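Local coordinates for competence protein PILN (Thermus thermophilus, PDB 4BHQ) that probably takes part in building the inner-membrane platform from which type IV pili are assembled, contributing its periplasmic domain, at residues F131-Q136 / A151-T156. Numbering follows the deposited sequence.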
loop_
_atom_site.group_PDB
_atom_site.type_symbol
_atom_site.label_atom_id
_atom_site.label_comp_id
_atom_site.label_asym_id
_atom_site.label_seq_id
_atom_site.Cartn_x
_atom_site.Cartn_y
_atom_site.Cartn_z
ATOM N N PHE A 131 0.209 14.298 -6.464
ATOM C CA PHE A 131 -0.938 13.885 -5.660
ATOM C C PHE A 131 -1.837 15.024 -5.257
ATOM O O PHE A 131 -1.393 16.155 -5.157
ATOM C CB PHE A 131 -0.441 13.201 -4.347
ATOM C CG PHE A 131 0.278 11.902 -4.596
ATOM C CD1 PHE A 131 1.638 11.908 -4.833
ATOM C CD2 PHE A 131 -0.420 10.701 -4.644
ATOM C CE1 PHE A 131 2.298 10.715 -5.120
ATOM C CE2 PHE A 131 0.257 9.499 -4.890
ATOM C CZ PHE A 131 1.627 9.533 -5.146
ATOM N N GLY A 132 -3.132 14.712 -5.094
ATOM C CA GLY A 132 -4.081 15.589 -4.439
ATOM C C GLY A 132 -4.822 14.708 -3.447
ATOM O O GLY A 132 -4.793 13.463 -3.553
ATOM N N ILE A 133 -5.490 15.328 -2.494
ATOM C CA ILE A 133 -6.308 14.565 -1.540
ATOM C C ILE A 133 -7.635 15.300 -1.323
ATOM O O ILE A 133 -7.658 16.548 -1.226
ATOM C CB ILE A 133 -5.529 14.317 -0.240
ATOM C CG1 ILE A 133 -6.354 13.435 0.713
ATOM C CG2 ILE A 133 -5.108 15.645 0.416
ATOM C CD1 ILE A 133 -5.590 12.789 1.863
ATOM N N GLU A 134 -8.730 14.556 -1.279
ATOM C CA GLU A 134 -9.981 15.119 -0.767
ATOM C C GLU A 134 -10.359 14.426 0.505
ATOM O O GLU A 134 -10.733 13.245 0.482
ATOM C CB GLU A 134 -11.099 15.045 -1.822
ATOM C CG GLU A 134 -12.406 15.552 -1.234
ATOM C CD GLU A 134 -13.375 16.109 -2.277
ATOM O OE1 GLU A 134 -14.125 15.307 -2.885
ATOM O OE2 GLU A 134 -13.382 17.360 -2.440
ATOM N N PHE A 135 -10.201 15.146 1.620
ATOM C CA PHE A 135 -10.554 14.660 2.957
ATOM C C PHE A 135 -12.063 14.660 3.146
ATOM O O PHE A 135 -12.664 15.733 3.146
ATOM C CB PHE A 135 -9.831 15.551 3.966
ATOM C CG PHE A 135 -10.217 15.263 5.428
ATOM C CD1 PHE A 135 -10.085 13.997 5.952
ATOM C CD2 PHE A 135 -10.765 16.290 6.230
ATOM C CE1 PHE A 135 -10.397 13.749 7.270
ATOM C CE2 PHE A 135 -11.111 16.038 7.538
ATOM C CZ PHE A 135 -10.917 14.754 8.064
ATOM N N GLN A 136 -12.689 13.475 3.324
ATOM C CA GLN A 136 -14.144 13.395 3.406
ATOM C C GLN A 136 -14.611 13.581 4.837
ATOM O O GLN A 136 -15.674 14.105 5.096
ATOM C CB GLN A 136 -14.677 12.026 2.870
ATOM C CG GLN A 136 -14.263 11.790 1.402
ATOM C CD GLN A 136 -14.602 10.347 0.898
ATOM O OE1 GLN A 136 -14.257 9.329 1.553
ATOM N NE2 GLN A 136 -15.267 10.263 -0.266
ATOM N N ALA A 151 -11.019 9.326 2.991
ATOM C CA ALA A 151 -10.404 10.258 2.068
ATOM C C ALA A 151 -10.304 9.634 0.691
ATOM O O ALA A 151 -10.261 8.406 0.537
ATOM C CB ALA A 151 -8.996 10.686 2.566
ATOM N N ARG A 152 -10.208 10.490 -0.316
ATOM C CA ARG A 152 -9.860 10.066 -1.681
ATOM C C ARG A 152 -8.508 10.721 -2.048
ATOM O O ARG A 152 -8.342 11.904 -1.800
ATOM C CB ARG A 152 -10.965 10.492 -2.663
ATOM C CG ARG A 152 -12.172 9.536 -2.574
ATOM C CD ARG A 152 -13.395 10.046 -3.424
ATOM N NE ARG A 152 -13.747 11.371 -2.904
ATOM C CZ ARG A 152 -14.764 12.129 -3.275
ATOM N NH1 ARG A 152 -15.584 11.728 -4.246
ATOM N NH2 ARG A 152 -14.950 13.305 -2.656
ATOM N N VAL A 153 -7.578 9.920 -2.609
ATOM C CA VAL A 153 -6.287 10.434 -3.104
ATOM C C VAL A 153 -6.221 10.349 -4.635
ATOM O O VAL A 153 -6.426 9.271 -5.208
ATOM C CB VAL A 153 -5.076 9.707 -2.448
ATOM C CG1 VAL A 153 -3.777 9.957 -3.223
ATOM C CG2 VAL A 153 -4.908 10.204 -1.000
ATOM N N GLY A 154 -5.901 11.474 -5.298
ATOM C CA GLY A 154 -5.789 11.454 -6.754
ATOM C C GLY A 154 -4.293 11.448 -7.140
ATOM O O GLY A 154 -3.476 12.046 -6.486
ATOM N N VAL A 155 -3.964 10.697 -8.204
ATOM C CA VAL A 155 -2.602 10.608 -8.698
ATOM C C VAL A 155 -2.554 10.961 -10.184
ATOM O O VAL A 155 -3.328 10.434 -10.984
ATOM C CB VAL A 155 -2.034 9.146 -8.524
ATOM C CG1 VAL A 155 -0.484 9.189 -8.700
ATOM C CG2 VAL A 155 -2.407 8.659 -7.112
ATOM N N THR A 156 -1.619 11.862 -10.492
ATOM C CA THR A 156 -1.327 12.323 -11.879
ATOM C C THR A 156 -0.477 11.349 -12.643
ATOM O O THR A 156 0.230 10.523 -12.056
ATOM C CB THR A 156 -0.520 13.628 -11.935
ATOM O OG1 THR A 156 0.779 13.359 -11.425
ATOM C CG2 THR A 156 -1.185 14.736 -11.104
HETATM O O HOH W 1 -13.287 6.941 0.644
#
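Arg152 O accepts the backbone N-H of Glu134 at 2.7 Å, while CA of Ile133 adds a CA-H...O contact to the same oxygen. Arg152 N answers to Glu134 O, and two residues earlier in the first strand the next hydrogen-bonded pair, Gly132 and Gly154, exchange the same two bonds, Gly154 N reaching Gly132 O at 2.9 Å. The pleat, with residues paired in register, puts facing side chains on the same face. On one, Phe131 has CG anti to its carbonyl carbon (chi1 -66°), which swings the ring across to the partner strand: CE2 meets CG2 of Val155 at 3.6 Å, and CD2 at the ring edge meets CG1 of Val153 at 3.7 Å. Beta-branched valines suit extended backbone; Val155 turns both methyls to the ring, whereas CG2 of Val153 lies 3.9 Å from CD1 of Ile133, whose tip also reaches the small CB of Ala151. With an alanine at Phe131, Val153 and Val155 would probably lose the ring against their methyls, and packing on Gln63 of the second subunit would weaken. On the other face, where the glycines place no side chain, the long charged Glu134 and Arg152 suit a partly exposed place, running side by side as a salt bridge of doubtful exact geometry. Gln136 NE2 sits over one guanidinium face without bonding to it; Gln136 OE1 is hydrogen-bonded to Ser150 OG. Helix 115-124 packs on Ile133. This is an antiparallel beta hairpin, its strand 131-141 outermost in this chain's four-stranded sheet and 146-156 next to it, within the PilN dimerization domain.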